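Side-chain contacts in tricorn protease (Thermoplasma acidophilum, PDB 1K32), which acts as a serine protease in protein degradation, probably cutting peptides released by the proteasome, with beta propellers that are likely to control access to its active site: residues K198-S203 / Y229-D234; K240-T245 / E275-I280; E376-V381 / E401-D406; H455-D458 / K463-A466; G851-I856 / Y1024-L1029. One frame throughout, in Å; residues are numbered along the deposited sequence.

Contact 1 (K198-S203 / Y229-D234)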
# COMPACT_ATOMS: atom_id res chain seq x y z
N LYS A 198 40.09 39.43 -58.60
CA LYS A 198 39.60 38.10 -58.93
C LYS A 198 40.16 37.76 -60.32
O LYS A 198 39.87 38.46 -61.29
CB LYS A 198 38.08 38.11 -58.96
CG LYS A 198 37.41 36.75 -59.12
CD LYS A 198 35.90 36.91 -59.11
CE LYS A 198 35.45 37.83 -60.26
NZ LYS A 198 33.99 38.04 -60.25
N ILE A 199 40.98 36.71 -60.43
CA ILE A 199 41.57 36.36 -61.72
C ILE A 199 41.01 35.12 -62.42
O ILE A 199 41.10 35.00 -63.64
CB ILE A 199 43.12 36.18 -61.63
CG1 ILE A 199 43.47 35.27 -60.45
CG2 ILE A 199 43.80 37.54 -61.49
CD1 ILE A 199 44.93 34.88 -60.42
N VAL A 200 40.44 34.20 -61.65
CA VAL A 200 39.85 33.00 -62.24
C VAL A 200 38.40 32.83 -61.77
O VAL A 200 38.13 32.47 -60.62
CB VAL A 200 40.66 31.75 -61.90
CG1 VAL A 200 40.00 30.52 -62.51
CG2 VAL A 200 42.08 31.89 -62.46
N ASP A 201 37.48 33.15 -62.68
CA ASP A 201 36.06 33.06 -62.45
C ASP A 201 35.49 32.49 -63.75
O ASP A 201 35.22 33.22 -64.70
CB ASP A 201 35.48 34.46 -62.20
CG ASP A 201 34.03 34.43 -61.75
OD1 ASP A 201 33.28 33.54 -62.20
OD2 ASP A 201 33.63 35.32 -60.96
N MET A 202 35.34 31.17 -63.80
CA MET A 202 34.82 30.48 -64.98
C MET A 202 33.38 30.05 -64.74
O MET A 202 32.89 30.09 -63.62
CB MET A 202 35.68 29.26 -65.29
CG MET A 202 37.10 29.60 -65.72
SD MET A 202 38.21 28.19 -65.88
CE MET A 202 38.93 28.20 -64.38
N SER A 203 32.70 29.64 -65.81
CA SER A 203 31.33 29.21 -65.68
C SER A 203 31.23 27.97 -64.79
O SER A 203 30.23 27.80 -64.09
CB SER A 203 30.72 28.91 -67.06
OG SER A 203 31.36 27.81 -67.67
N TYR A 229 43.82 22.14 -66.09
CA TYR A 229 43.98 23.37 -66.87
C TYR A 229 44.99 24.25 -66.13
O TYR A 229 45.44 23.90 -65.04
CB TYR A 229 42.67 24.16 -66.96
CG TYR A 229 41.56 23.50 -67.76
CD1 TYR A 229 40.84 22.43 -67.24
CD2 TYR A 229 41.25 23.94 -69.05
CE1 TYR A 229 39.84 21.82 -67.96
CE2 TYR A 229 40.25 23.33 -69.80
CZ TYR A 229 39.55 22.26 -69.24
OH TYR A 229 38.58 21.61 -69.96
N SER A 230 45.32 25.39 -66.73
CA SER A 230 46.22 26.34 -66.08
C SER A 230 46.07 27.71 -66.72
O SER A 230 45.54 27.84 -67.83
CB SER A 230 47.68 25.86 -66.17
OG SER A 230 48.22 26.05 -67.47
N THR A 231 46.51 28.74 -65.99
CA THR A 231 46.47 30.12 -66.47
C THR A 231 47.72 30.79 -65.93
O THR A 231 48.43 30.21 -65.12
CB THR A 231 45.25 30.90 -65.93
OG1 THR A 231 45.33 31.01 -64.50
CG2 THR A 231 43.93 30.22 -66.32
N ASP A 232 48.01 32.01 -66.39
CA ASP A 232 49.16 32.72 -65.85
C ASP A 232 48.63 33.35 -64.56
O ASP A 232 47.44 33.26 -64.28
CB ASP A 232 49.67 33.79 -66.81
CG ASP A 232 48.58 34.73 -67.31
OD1 ASP A 232 47.73 35.18 -66.50
OD2 ASP A 232 48.58 35.03 -68.52
N LEU A 233 49.50 33.99 -63.78
CA LEU A 233 49.08 34.60 -62.52
C LEU A 233 48.07 35.74 -62.68
O LEU A 233 47.65 36.35 -61.70
CB LEU A 233 50.30 35.09 -61.75
CG LEU A 233 51.22 33.96 -61.29
CD1 LEU A 233 52.36 34.53 -60.44
CD2 LEU A 233 50.43 32.94 -60.49
N ASP A 234 47.67 35.99 -63.92
CA ASP A 234 46.70 37.03 -64.23
C ASP A 234 45.38 36.38 -64.62
O ASP A 234 44.41 37.06 -64.97
CB ASP A 234 47.23 37.86 -65.40
CG ASP A 234 46.79 39.30 -65.33
OD1 ASP A 234 45.59 39.58 -65.53
OD2 ASP A 234 47.68 40.15 -65.08
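With chi1 at 49°, CG1 of Ile199 stands between its own backbone N and carbonyl carbon, and an extended chi2 (171°) carries CD1 onto the turn after strand 227-232, where Ile199 CD1 lies 3.3 Å from Leu233 O. The other branch takes the next peptide: Ile199 CG2 is 3.6 Å from Asp234 O. One isoleucine thus presses its two methyls on successive carbonyls. Next to it, Val200 CG2 comes within 3.9 Å of Thr231 OG1, a hydroxyl already turned along its own strand to give a 3.1 Å hydrogen bond from Thr231 OG1 to Asp232 O. With an alanine in place of Ile199, both branches beyond CB would be gone, which would probably open a gap under the Leu233 and Asp234 carbonyls and leave that turn less firmly seated. Ile199 and Val200 both face Ile187, a classic beta bulge, which is consistent with two adjacent residues meeting the same neighbour. Just beyond it, Asp201 is held by Lys198, Arg184 and Lys186. The arrangement is that of neighbouring beta-propeller blades: the outermost strand 195-200 of one four-stranded sheet lies against the third strand of the next.

Contact 2 (K240-T245 / E275-I280)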
# COMPACT_ATOMS: atom_id res chain seq x y z
N LYS A 240 44.55 23.75 -71.60
CA LYS A 240 43.97 22.46 -71.22
C LYS A 240 45.07 21.42 -71.38
O LYS A 240 45.54 21.18 -72.50
CB LYS A 240 42.78 22.15 -72.15
CG LYS A 240 42.08 20.82 -71.92
CD LYS A 240 40.88 20.73 -72.85
CE LYS A 240 40.18 19.39 -72.77
NZ LYS A 240 41.03 18.25 -73.22
N HIS A 241 45.48 20.79 -70.28
CA HIS A 241 46.57 19.82 -70.32
C HIS A 241 46.26 18.33 -70.33
O HIS A 241 47.18 17.52 -70.45
CB HIS A 241 47.55 20.08 -69.18
CG HIS A 241 48.09 21.47 -69.16
ND1 HIS A 241 47.48 22.50 -68.47
CD2 HIS A 241 49.16 22.02 -69.78
CE1 HIS A 241 48.16 23.61 -68.67
NE2 HIS A 241 49.18 23.35 -69.46
N THR A 242 44.99 17.95 -70.21
CA THR A 242 44.64 16.54 -70.20
C THR A 242 43.36 16.28 -70.96
O THR A 242 42.56 17.19 -71.17
CB THR A 242 44.42 16.02 -68.76
OG1 THR A 242 43.32 16.72 -68.16
CG2 THR A 242 45.69 16.22 -67.93
N SER A 243 43.16 15.02 -71.34
CA SER A 243 41.96 14.61 -72.07
C SER A 243 41.43 13.29 -71.52
O SER A 243 41.17 12.36 -72.28
CB SER A 243 42.27 14.46 -73.57
OG SER A 243 42.49 15.72 -74.17
N PHE A 244 41.27 13.21 -70.21
CA PHE A 244 40.77 12.00 -69.57
C PHE A 244 39.32 11.71 -69.97
O PHE A 244 38.54 12.63 -70.24
CB PHE A 244 40.83 12.14 -68.05
CG PHE A 244 42.19 12.48 -67.51
CD1 PHE A 244 42.37 13.60 -66.70
CD2 PHE A 244 43.28 11.65 -67.76
CE1 PHE A 244 43.61 13.90 -66.15
CE2 PHE A 244 44.53 11.94 -67.21
CZ PHE A 244 44.69 13.06 -66.40
N THR A 245 38.95 10.43 -69.99
CA THR A 245 37.58 10.04 -70.30
C THR A 245 37.08 8.95 -69.35
O THR A 245 35.88 8.66 -69.30
CB THR A 245 37.44 9.50 -71.75
OG1 THR A 245 38.31 8.38 -71.92
CG2 THR A 245 37.78 10.58 -72.77
N GLU A 275 54.53 17.96 -70.13
CA GLU A 275 53.09 17.83 -70.28
C GLU A 275 52.73 16.34 -70.28
O GLU A 275 51.58 15.96 -70.53
CB GLU A 275 52.62 18.50 -71.58
N LYS A 276 53.72 15.51 -69.98
CA LYS A 276 53.54 14.07 -69.92
C LYS A 276 52.89 13.63 -68.61
O LYS A 276 53.15 14.20 -67.55
CB LYS A 276 54.89 13.38 -70.09
N ILE A 277 52.05 12.60 -68.71
CA ILE A 277 51.34 12.03 -67.57
C ILE A 277 51.77 10.57 -67.36
O ILE A 277 51.69 9.75 -68.28
CB ILE A 277 49.82 12.06 -67.81
CG1 ILE A 277 49.34 13.51 -67.85
CG2 ILE A 277 49.09 11.27 -66.72
CD1 ILE A 277 47.86 13.66 -68.12
N GLU A 278 52.21 10.26 -66.15
CA GLU A 278 52.64 8.91 -65.83
C GLU A 278 51.93 8.34 -64.61
O GLU A 278 51.77 9.00 -63.58
CB GLU A 278 54.16 8.87 -65.60
CG GLU A 278 54.67 9.79 -64.49
CD GLU A 278 56.16 9.59 -64.22
OE1 GLU A 278 56.71 10.28 -63.32
OE2 GLU A 278 56.79 8.75 -64.90
N LYS A 279 51.49 7.09 -64.76
CA LYS A 279 50.81 6.40 -63.69
C LYS A 279 51.87 5.78 -62.80
O LYS A 279 52.81 5.15 -63.29
CB LYS A 279 49.91 5.31 -64.26
CG LYS A 279 49.24 4.47 -63.20
CD LYS A 279 48.39 3.39 -63.83
CE LYS A 279 47.77 2.51 -62.77
NZ LYS A 279 48.81 1.88 -61.92
N ILE A 280 51.74 5.96 -61.49
CA ILE A 280 52.70 5.39 -60.57
C ILE A 280 52.26 3.96 -60.25
O ILE A 280 51.10 3.72 -59.92
CB ILE A 280 52.77 6.20 -59.28
CG1 ILE A 280 52.97 7.67 -59.63
CG2 ILE A 280 53.93 5.72 -58.42
CD1 ILE A 280 52.66 8.59 -58.49
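Ile277 reaches Thr242 and Phe244 with a single atom, its terminal methyl CD1. The separation Ile277 CD1 to Thr242 CG2 is 3.4 Å, tighter than ordinary van der Waals contact, and the two side chains meet at about a right angle. Ile277 CD1 also lies 3.7 Å from Phe244 CZ and 3.9 Å from Phe244 CE2, so the methyl touches the far end of the ring, while the Ile277 and Phe244 side chains approach from opposite directions. An extended chi2 of 179° gives Ile277 this reach, since the nearest CA atoms, those of Thr242 and Ile277, are 8.5 Å apart.

The two partners on 240-245 also support each other: CB of Thr242 stands over one face of the Phe244 ring, offset toward its rim. The threonine is fixed in turn by its hydroxyl, for OG1 bonds to Gln227 NE2 and to the backbone N of Ile228, and this directs CG2 at the isoleucine. Its carbonyl is gripped too, with Lys240 NZ 2.8 Å from Thr242 O, the ammonium tilted 27° from the carbonyl plane. Further out, Phe244 rests on Phe225, Gln227 and Lys263, and Ile277 sits on the outermost strand of the following propeller sheet. No hydrogen bond passes between the two segments. Because OG1 and the carbonyl O of Thr242 are engaged on its own side of the contact, the chemistry of the meeting is apolar: it depends on shape and closeness and involves no directed bond.

Contact 3 (E376-V381 / E401-D406)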
# COMPACT_ATOMS: atom_id res chain seq x y z
N GLU A 376 7.47 -13.19 -57.92
CA GLU A 376 6.79 -11.96 -58.31
C GLU A 376 7.50 -10.71 -57.79
O GLU A 376 7.70 -10.54 -56.59
CB GLU A 376 5.35 -11.98 -57.80
CG GLU A 376 4.51 -13.09 -58.39
CD GLU A 376 4.14 -12.84 -59.84
OE1 GLU A 376 3.68 -13.79 -60.50
OE2 GLU A 376 4.29 -11.69 -60.31
N ASN A 377 7.90 -9.85 -58.71
CA ASN A 377 8.58 -8.61 -58.37
C ASN A 377 7.48 -7.65 -57.91
O ASN A 377 6.60 -7.29 -58.69
CB ASN A 377 9.32 -8.06 -59.59
CG ASN A 377 10.20 -6.86 -59.27
OD1 ASN A 377 11.12 -6.53 -60.02
ND2 ASN A 377 9.93 -6.19 -58.16
N LEU A 378 7.54 -7.23 -56.65
CA LEU A 378 6.53 -6.35 -56.08
C LEU A 378 6.91 -4.87 -56.17
O LEU A 378 6.19 -4.01 -55.66
CB LEU A 378 6.29 -6.71 -54.62
CG LEU A 378 6.08 -8.20 -54.31
CD1 LEU A 378 5.97 -8.40 -52.82
CD2 LEU A 378 4.83 -8.71 -55.01
N GLY A 379 8.04 -4.58 -56.82
CA GLY A 379 8.50 -3.21 -56.94
C GLY A 379 9.30 -2.86 -55.70
O GLY A 379 9.95 -3.73 -55.10
N ASN A 380 9.27 -1.59 -55.30
CA ASN A 380 9.98 -1.16 -54.10
C ASN A 380 8.92 -1.06 -53.00
O ASN A 380 8.13 -0.12 -52.94
CB ASN A 380 10.68 0.18 -54.34
CG ASN A 380 11.67 0.15 -55.51
OD1 ASN A 380 12.41 -0.81 -55.68
ND2 ASN A 380 11.67 1.21 -56.31
N VAL A 381 8.90 -2.07 -52.14
CA VAL A 381 7.95 -2.19 -51.03
C VAL A 381 8.31 -1.36 -49.80
O VAL A 381 9.48 -1.32 -49.39
CB VAL A 381 7.81 -3.68 -50.63
CG1 VAL A 381 6.88 -3.83 -49.42
CG2 VAL A 381 7.26 -4.49 -51.82
N GLU A 401 0.64 1.59 -55.07
CA GLU A 401 -0.34 0.52 -55.09
C GLU A 401 -0.39 -0.20 -53.75
O GLU A 401 0.61 -0.31 -53.05
CB GLU A 401 0.01 -0.53 -56.17
CG GLU A 401 0.22 0.01 -57.58
CD GLU A 401 0.81 -1.05 -58.54
OE1 GLU A 401 1.78 -1.74 -58.16
OE2 GLU A 401 0.31 -1.17 -59.68
N ILE A 402 -1.57 -0.67 -53.39
CA ILE A 402 -1.71 -1.51 -52.22
C ILE A 402 -2.21 -2.79 -52.91
O ILE A 402 -3.00 -2.72 -53.86
CB ILE A 402 -2.73 -0.98 -51.19
CG1 ILE A 402 -2.79 -1.94 -50.00
CG2 ILE A 402 -4.08 -0.77 -51.83
CD1 ILE A 402 -3.46 -1.35 -48.74
N MET A 403 -1.73 -3.94 -52.46
CA MET A 403 -2.12 -5.20 -53.09
C MET A 403 -2.03 -6.35 -52.12
O MET A 403 -1.41 -6.24 -51.06
CB MET A 403 -1.17 -5.46 -54.27
CG MET A 403 0.28 -5.65 -53.84
SD MET A 403 1.57 -5.46 -55.11
CE MET A 403 2.00 -7.11 -55.32
N THR A 404 -2.69 -7.45 -52.46
CA THR A 404 -2.63 -8.64 -51.64
C THR A 404 -1.73 -9.61 -52.40
O THR A 404 -1.58 -9.50 -53.62
CB THR A 404 -4.01 -9.31 -51.47
OG1 THR A 404 -4.57 -9.58 -52.75
CG2 THR A 404 -4.94 -8.42 -50.67
N VAL A 405 -1.13 -10.54 -51.68
CA VAL A 405 -0.27 -11.53 -52.30
C VAL A 405 -0.58 -12.87 -51.66
O VAL A 405 -0.40 -13.05 -50.46
CB VAL A 405 1.22 -11.18 -52.09
CG1 VAL A 405 2.10 -12.29 -52.68
CG2 VAL A 405 1.53 -9.84 -52.77
N ASP A 406 -1.08 -13.80 -52.47
CA ASP A 406 -1.41 -15.12 -51.95
C ASP A 406 -0.16 -15.74 -51.35
O ASP A 406 0.90 -15.75 -51.99
CB ASP A 406 -1.96 -15.99 -53.08
CG ASP A 406 -2.69 -17.21 -52.55
OD1 ASP A 406 -2.01 -18.10 -52.00
OD2 ASP A 406 -3.93 -17.27 -52.68
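In the loop that enters a propeller blade just before its first strand, Leu378 packs on Met403 and Val405, which lie on the third strand of the same sheet. A single methyl of the leucine does the touching. Leu378 CD2 is 3.3 Å from Met403 CE, closer than methyl groups usually come, and 4.1 Å from Val405 CG2. The backbones are well apart, the CA atoms of Leu378 and Met403 being 9.2 Å from each other, so the side chains span the interval.

Met403 does so by folding: after an extended chi2, the chain bends at chi3 (-106°) and swings CE toward the leucine. The CB bond of Leu378 runs alongside the strand; with CG anti to the carbonyl carbon (chi1 -48°) and CD1 continuing the chain at chi2 175°, the other branch, CD2, is left turned to the strand. Leu378 crosses both the Met403 and the Val405 side chain at an oblique angle. Met403 and Val405 are two residues apart on one strand, and both present their side chains to the loop.

The sheet 381-417 is one four-stranded antiparallel blade of the propeller, and Leu378 also touches Leu361 on strand 358-365, so the leucine lies where two blades adjoin. Pro412 and Val395, on the strands flanking 401-406, are further neighbours of Met403. The loop that carries the leucine is held by backbone hydrogen bonds of Leu378 and Gly379 with Asp359.

Contact 4 (H455-D458 / K463-A466)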
# COMPACT_ATOMS: atom_id res chain seq x y z
N HIS A 455 -10.42 3.84 -47.15
CA HIS A 455 -11.13 2.98 -48.11
C HIS A 455 -11.15 1.58 -47.52
O HIS A 455 -10.21 1.18 -46.85
CB HIS A 455 -10.42 2.92 -49.46
CG HIS A 455 -10.72 4.06 -50.37
ND1 HIS A 455 -11.53 5.11 -50.00
CD2 HIS A 455 -10.30 4.34 -51.63
CE1 HIS A 455 -11.59 5.99 -50.99
NE2 HIS A 455 -10.85 5.54 -51.99
N VAL A 456 -12.21 0.83 -47.79
CA VAL A 456 -12.29 -0.52 -47.28
C VAL A 456 -12.52 -1.49 -48.43
O VAL A 456 -13.45 -1.32 -49.23
CB VAL A 456 -13.43 -0.69 -46.27
CG1 VAL A 456 -13.47 -2.13 -45.79
CG2 VAL A 456 -13.23 0.28 -45.11
N TYR A 457 -11.65 -2.49 -48.52
CA TYR A 457 -11.73 -3.51 -49.56
C TYR A 457 -12.37 -4.79 -49.02
O TYR A 457 -11.92 -5.34 -48.02
CB TYR A 457 -10.32 -3.83 -50.07
CG TYR A 457 -10.28 -4.84 -51.19
CD1 TYR A 457 -10.83 -4.54 -52.43
CD2 TYR A 457 -9.70 -6.09 -51.00
CE1 TYR A 457 -10.79 -5.45 -53.48
CE2 TYR A 457 -9.65 -7.02 -52.04
CZ TYR A 457 -10.20 -6.69 -53.28
OH TYR A 457 -10.17 -7.60 -54.31
N ASP A 458 -13.42 -5.25 -49.69
CA ASP A 458 -14.10 -6.48 -49.29
C ASP A 458 -13.58 -7.62 -50.16
O ASP A 458 -13.84 -7.66 -51.37
CB ASP A 458 -15.61 -6.35 -49.48
CG ASP A 458 -16.40 -7.53 -48.89
OD1 ASP A 458 -15.82 -8.62 -48.69
OD2 ASP A 458 -17.61 -7.36 -48.62
N LYS A 463 -14.72 -5.58 -53.97
CA LYS A 463 -15.16 -4.22 -54.23
C LYS A 463 -14.62 -3.28 -53.16
O LYS A 463 -14.37 -3.69 -52.03
CB LYS A 463 -16.69 -4.17 -54.30
CG LYS A 463 -17.41 -4.98 -53.25
CD LYS A 463 -18.86 -5.25 -53.63
CE LYS A 463 -19.64 -5.91 -52.49
NZ LYS A 463 -18.93 -7.10 -51.93
N ILE A 464 -14.43 -2.02 -53.55
CA ILE A 464 -13.91 -1.00 -52.66
C ILE A 464 -15.02 -0.07 -52.20
O ILE A 464 -15.84 0.37 -53.02
CB ILE A 464 -12.84 -0.15 -53.37
CG1 ILE A 464 -11.66 -1.04 -53.77
CG2 ILE A 464 -12.41 1.02 -52.48
CD1 ILE A 464 -10.70 -0.36 -54.74
N PHE A 465 -15.04 0.22 -50.90
CA PHE A 465 -16.05 1.10 -50.31
C PHE A 465 -15.38 2.25 -49.58
O PHE A 465 -14.32 2.08 -48.97
CB PHE A 465 -16.93 0.33 -49.31
CG PHE A 465 -17.68 -0.82 -49.92
CD1 PHE A 465 -17.06 -2.04 -50.13
CD2 PHE A 465 -19.01 -0.66 -50.31
CE1 PHE A 465 -17.75 -3.10 -50.72
CE2 PHE A 465 -19.71 -1.71 -50.90
CZ PHE A 465 -19.08 -2.93 -51.11
N ALA A 466 -15.99 3.43 -49.65
CA ALA A 466 -15.44 4.60 -48.98
C ALA A 466 -15.94 4.64 -47.54
O ALA A 466 -17.15 4.65 -47.29
CB ALA A 466 -15.85 5.87 -49.72
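Val456 and Phe465 form the firm centre of this strand pair. They are an antiparallel hydrogen-bonded pair, with Val456 N 2.7 Å from Phe465 O (167° at the hydrogen) and Phe465 N 2.8 Å from Val456 O. Towards the turn, Asp458 N still makes a very straight 3.0 Å bond to Lys463 O, at 178°, but the return bond from Lys463 N to Asp458 O is weak, 3.4 Å long.

The side chains show the same contrast. On one face of the sheet Ile464 is wedged between two rings: its CG1 meets Tyr457 CD1 at 3.8 Å, near the plane of that ring at its edge, while its CG2 lies 4.0 Å from His455 CD2. Tyr457 holds CG anti to its backbone N (chi1 -178°), which lays the ring edge beside Ile464. The tyrosine and histidine are buried, and His455 also stacks on Phe439. On the other face, at the exposed Lys463, the partners are looser. Lys463 and Asp458 lie side by side, and Lys463 NZ forms a salt bridge of 3.6 Å with Asp458 OD2. The lysine is the lesser claim on this carboxylate, since OD1 is taken by the backbone N of Glu460 and by Arg433. Phe465 shares this face, its edge turned to the carbonyl O of Val456, and it also meets Leu542, Asn543 and Met545.

Tyr457, His455 and Ile464 all touch strand 412-417 of the preceding sheet. The whole is a beta hairpin closing a propeller blade, with 463-466 as its outermost strand.

Contact 5 (G851-I856 / Y1024-L1029)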
# COMPACT_ATOMS: atom_id res chain seq x y z
N GLY A 851 18.88 54.90 -36.11
CA GLY A 851 17.59 54.42 -35.66
C GLY A 851 16.44 54.38 -36.65
O GLY A 851 15.28 54.27 -36.24
N THR A 852 16.73 54.45 -37.95
CA THR A 852 15.69 54.42 -38.97
C THR A 852 15.55 53.05 -39.66
O THR A 852 14.56 52.80 -40.34
CB THR A 852 15.95 55.48 -40.08
OG1 THR A 852 17.20 55.22 -40.71
CG2 THR A 852 15.96 56.91 -39.49
N ILE A 853 16.54 52.18 -39.49
CA ILE A 853 16.48 50.88 -40.15
C ILE A 853 16.65 49.68 -39.22
O ILE A 853 17.50 49.69 -38.33
CB ILE A 853 17.55 50.80 -41.27
CG1 ILE A 853 17.35 51.95 -42.27
CG2 ILE A 853 17.46 49.45 -41.99
CD1 ILE A 853 18.50 52.12 -43.27
N GLY A 854 15.82 48.66 -39.43
CA GLY A 854 15.89 47.45 -38.62
C GLY A 854 16.64 46.34 -39.34
O GLY A 854 16.95 46.45 -40.52
N TYR A 855 16.92 45.25 -38.63
CA TYR A 855 17.69 44.15 -39.19
C TYR A 855 17.22 42.77 -38.73
O TYR A 855 16.88 42.57 -37.57
CB TYR A 855 19.17 44.33 -38.83
CG TYR A 855 20.08 43.21 -39.26
CD1 TYR A 855 20.61 43.15 -40.55
CD2 TYR A 855 20.42 42.19 -38.37
CE1 TYR A 855 21.46 42.11 -40.94
CE2 TYR A 855 21.26 41.15 -38.75
CZ TYR A 855 21.78 41.12 -40.03
OH TYR A 855 22.65 40.11 -40.37
N ILE A 856 17.22 41.83 -39.66
CA ILE A 856 16.83 40.46 -39.37
C ILE A 856 17.74 39.50 -40.14
O ILE A 856 18.07 39.74 -41.30
CB ILE A 856 15.36 40.19 -39.82
CG1 ILE A 856 14.38 40.99 -38.96
CG2 ILE A 856 15.02 38.69 -39.68
CD1 ILE A 856 12.92 40.77 -39.39
N TYR A 1024 26.24 48.70 -48.08
CA TYR A 1024 25.48 49.09 -49.25
C TYR A 1024 23.98 49.02 -48.98
O TYR A 1024 23.23 49.92 -49.35
CB TYR A 1024 25.80 48.20 -50.45
CG TYR A 1024 25.12 48.68 -51.72
CD1 TYR A 1024 25.68 49.68 -52.50
CD2 TYR A 1024 23.87 48.16 -52.09
CE1 TYR A 1024 25.02 50.17 -53.63
CE2 TYR A 1024 23.20 48.65 -53.21
CZ TYR A 1024 23.78 49.65 -53.98
OH TYR A 1024 23.12 50.13 -55.09
N ALA A 1025 23.54 47.94 -48.34
CA ALA A 1025 22.13 47.74 -48.02
C ALA A 1025 21.63 48.88 -47.14
O ALA A 1025 20.53 49.39 -47.34
CB ALA A 1025 21.91 46.39 -47.31
N ILE A 1026 22.44 49.26 -46.16
CA ILE A 1026 22.07 50.35 -45.27
C ILE A 1026 21.98 51.67 -46.06
O ILE A 1026 20.99 52.39 -45.97
CB ILE A 1026 23.11 50.52 -44.13
CG1 ILE A 1026 23.00 49.33 -43.16
CG2 ILE A 1026 22.85 51.83 -43.39
CD1 ILE A 1026 24.12 49.27 -42.16
N ASP A 1027 23.02 51.96 -46.83
CA ASP A 1027 23.04 53.19 -47.62
C ASP A 1027 21.92 53.24 -48.65
O ASP A 1027 21.33 54.30 -48.88
CB ASP A 1027 24.40 53.33 -48.30
CG ASP A 1027 25.53 53.52 -47.30
OD1 ASP A 1027 26.70 53.28 -47.66
OD2 ASP A 1027 25.24 53.92 -46.15
N ALA A 1028 21.62 52.09 -49.26
CA ALA A 1028 20.58 52.03 -50.27
C ALA A 1028 19.22 52.37 -49.66
O ALA A 1028 18.44 53.11 -50.25
CB ALA A 1028 20.54 50.63 -50.91
N LEU A 1029 18.95 51.83 -48.48
CA LEU A 1029 17.69 52.11 -47.81
C LEU A 1029 17.62 53.56 -47.34
O LEU A 1029 16.57 54.19 -47.44
CB LEU A 1029 17.47 51.17 -46.63
CG LEU A 1029 16.81 49.83 -46.97
CD1 LEU A 1029 16.61 49.02 -45.70
CD2 LEU A 1029 15.46 50.06 -47.65
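Strand 853-857 and helix 1020-1032 stand one side-chain layer apart, the nearest CA atoms, those of Ile853 and Ile1026, being 7.6 Å from each other. Ile853 fills the interval. Its chi1 of -57° turns CG1 beside the backbone N and an extended chi2 sends CD1 on to the helix, where Ile853 CD1 lies 3.6 Å from Leu1029 CB. The same methyl comes to 3.7 Å from the carbonyl O of Ile1026 and, less closely, 4.4 Å from Ile1026 CG2. The second branch, Ile853 CG2, meets Leu1029 CD1 at 3.8 Å. One leucine is thus touched at its root by the long branch and at its tip by the short one, while the isoleucine one turn earlier offers mainly its backbone. All three residues are buried, and no hydrogen bond crosses between the segments.

The strand is the outermost of a five-stranded parallel sheet. The helix lies against the sheet, with Leu1029 reaching Ile883 and Ile930 as well as Ile853: helix-on-sheet packing in the alpha/beta core of an S41 peptidase, the ClpP-crotonase type. Ile883, on the adjoining strand 881-885, touches Ile853, Ile1026 and Leu1029 alike, and Val845 of helix 830-848 is a further neighbour of Ile853. That helix is also tied to this one by charge, Arg848 forming a salt bridge with Asp1027. Within the helix, Leu1029 N bonds Ala1025 O at 3.1 Å, and on the strand side the carbonyl O of Ile853 accepts from His846 ND1.

In the fold
The five contacts follow one another in series along the chain. Contacts 1 and 2, with centres 20 Å apart, touch through Tyr229 and Ser230 against Lys240 and His241; they join three successive four-stranded sheets of the first, six-bladed propeller. Contacts 3 and 4 have centres 18 Å apart and nearest atoms about 5 Å apart, and lie on adjacent blades, 381-417 and 426-466, of the seven-bladed propeller. Contacts 1 and 4 are on opposite sides of the chain's centre, 66 Å between centres. Contact 5 lies apart in the S41 peptidase core, its centre 35 Å from that of contact 1, consistent with propellers that accompany a separate catalytic domain.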